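Local coordinates for protein 3-deoxy-manno-octulosonate cytidylyltransferase (Escherichia coli, PDB 1H7E) that catalyses the transfer of a cytidylyl group from CTP to 3-deoxy-manno-octulosonate, giving the activated sugar CMP-KDO, probably for lipopolysaccharide synthesis, and works as a homodimer, at residues Leu22-Gly26 with Lys27-Gln31. Numbering follows the deposited sequence.
Sequences LDIVG and KPMIQ
Ile24 and Lys27 face each other as the hydrogen-bonded pair of a tight antiparallel hairpin. Ile24 N gives a nearly straight bond of 3.0 Å to Lys27 O. The return bond from Lys27 N to Ile24 O is longer, 3.2 Å, and reaches that oxygen from above the carbonyl plane. The same Ile24 O also accepts from His32 NE2 in helix 29-38. Next along the ladder, Asp23 and Pro28 form a non-hydrogen-bonded pair, flanked by CA-H...O contacts from Asp23 CA to Lys27 O and from Pro28 CA to Leu22 O. Leu22 O lies 2.7 Å from Met29 N as well, although the bent geometry makes this a weak hydrogen bond.

Side-chain packing is slight. The tip of Ile24, CD1, rests 4.0 Å from both Met29 CB and Met29 CG, and the two side chains run obliquely across one another. Ile24 also touches Met237 of helix 227-243, a helix that Leu22 and Val25 meet at Leu230 and Ala238.

The reversal itself is a type I' turn from Ile24 to Lys27, with Val25 and Gly26 at its corners in left-handed backbone conformations. Asp23 braces it: with CG anti to the backbone N (chi1 -170°), its carboxylate folds back over the loop, and OD1 accepts from Gly26 N at 2.9 Å on the syn side, an Asx motif. On the other face of the hairpin Lys27 extends fully beyond CG, carrying NZ to a salt bridge with Glu35, one helical turn beyond Gln31, whose NE2 bonds the same carboxylate.

Pro28, at the N-cap, passes the chain straight into helix 29-38. Backbone bonds and one carboxylate thus set the turn's shape, and the His32 bond and the lysine-glutamate pair tie it to the helix that follows.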
loop_
_atom_site.group_PDB
_atom_site.type_symbol
_atom_site.label_atom_id
_atom_site.label_comp_id
_atom_site.label_asym_id
_atom_site.label_seq_id
_atom_site.Cartn_x
_atom_site.Cartn_y
_atom_site.Cartn_z
ATOM N N LEU A 22 -23.985 -24.362 -13.681
ATOM C CA LEU A 22 -23.549 -25.671 -13.187
ATOM C C LEU A 22 -24.432 -26.117 -12.036
ATOM O O LEU A 22 -24.855 -25.301 -11.226
ATOM C CB LEU A 22 -22.102 -25.625 -12.699
ATOM C CG LEU A 22 -20.951 -25.640 -13.699
ATOM C CD1 LEU A 22 -19.665 -25.403 -12.923
ATOM C CD2 LEU A 22 -20.894 -26.960 -14.454
ATOM N N ASP A 23 -24.667 -27.421 -11.935
ATOM C CA ASP A 23 -25.511 -27.948 -10.875
ATOM C C ASP A 23 -24.794 -28.245 -9.566
ATOM O O ASP A 23 -23.740 -28.861 -9.536
ATOM C CB ASP A 23 -26.247 -29.210 -11.338
ATOM C CG ASP A 23 -27.325 -29.647 -10.354
ATOM O OD1 ASP A 23 -27.001 -30.298 -9.328
ATOM O OD2 ASP A 23 -28.503 -29.314 -10.608
ATOM N N ILE A 24 -25.400 -27.798 -8.480
ATOM C CA ILE A 24 -24.887 -28.038 -7.142
ATOM C C ILE A 24 -26.150 -28.425 -6.366
ATOM O O ILE A 24 -27.055 -27.607 -6.197
ATOM C CB ILE A 24 -24.227 -26.761 -6.517
ATOM C CG1 ILE A 24 -23.061 -26.269 -7.384
ATOM C CG2 ILE A 24 -23.748 -27.051 -5.087
ATOM C CD1 ILE A 24 -22.460 -24.955 -6.912
ATOM N N VAL A 25 -26.218 -29.684 -5.936
ATOM C CA VAL A 25 -27.373 -30.214 -5.197
ATOM C C VAL A 25 -28.746 -29.877 -5.813
ATOM O O VAL A 25 -29.660 -29.409 -5.122
ATOM C CB VAL A 25 -27.341 -29.882 -3.643
ATOM C CG1 VAL A 25 -26.151 -30.552 -2.975
ATOM C CG2 VAL A 25 -27.318 -28.374 -3.369
ATOM N N GLY A 26 -28.860 -30.081 -7.127
ATOM C CA GLY A 26 -30.120 -29.841 -7.811
ATOM C C GLY A 26 -30.503 -28.428 -8.248
ATOM O O GLY A 26 -31.611 -28.254 -8.763
ATOM N N LYS A 27 -29.631 -27.431 -8.037
ATOM C CA LYS A 27 -29.893 -26.031 -8.434
ATOM C C LYS A 27 -28.705 -25.459 -9.197
ATOM O O LYS A 27 -27.568 -25.839 -8.940
ATOM C CB LYS A 27 -30.095 -25.136 -7.206
ATOM C CG LYS A 27 -31.335 -25.389 -6.417
ATOM C CD LYS A 27 -31.270 -24.597 -5.148
ATOM C CE LYS A 27 -32.483 -24.881 -4.308
ATOM N NZ LYS A 27 -32.411 -24.225 -2.972
ATOM N N PRO A 28 -28.945 -24.542 -10.148
ATOM C CA PRO A 28 -27.811 -23.965 -10.884
ATOM C C PRO A 28 -26.999 -23.147 -9.873
ATOM O O PRO A 28 -27.555 -22.634 -8.885
ATOM C CB PRO A 28 -28.489 -23.028 -11.881
ATOM C CG PRO A 28 -29.864 -23.619 -12.038
ATOM C CD PRO A 28 -30.220 -24.004 -10.642
ATOM N N MET A 29 -25.697 -23.007 -10.109
ATOM C CA MET A 29 -24.866 -22.253 -9.180
ATOM C C MET A 29 -25.394 -20.841 -8.929
ATOM O O MET A 29 -25.455 -20.392 -7.769
ATOM C CB MET A 29 -23.414 -22.203 -9.651
ATOM C CG MET A 29 -22.526 -21.386 -8.717
ATOM S SD MET A 29 -20.789 -21.618 -9.042
ATOM C CE MET A 29 -20.673 -20.905 -10.705
ATOM N N ILE A 30 -25.812 -20.172 -10.006
ATOM C CA ILE A 30 -26.350 -18.809 -9.915
ATOM C C ILE A 30 -27.568 -18.731 -8.955
ATOM O O ILE A 30 -27.744 -17.726 -8.239
ATOM C CB ILE A 30 -26.655 -18.234 -11.338
ATOM C CG1 ILE A 30 -26.843 -16.718 -11.291
ATOM C CG2 ILE A 30 -27.872 -18.882 -11.932
ATOM C CD1 ILE A 30 -25.610 -15.961 -10.836
ATOM N N GLN A 31 -28.339 -19.820 -8.853
ATOM C CA GLN A 31 -29.487 -19.822 -7.946
ATOM C C GLN A 31 -29.070 -19.825 -6.463
ATOM O O GLN A 31 -29.684 -19.132 -5.637
ATOM C CB GLN A 31 -30.430 -20.986 -8.245
ATOM C CG GLN A 31 -31.684 -20.977 -7.337
ATOM C CD GLN A 31 -32.721 -22.012 -7.751
ATOM O OE1 GLN A 31 -32.694 -22.513 -8.871
ATOM N NE2 GLN A 31 -33.619 -22.345 -6.844
#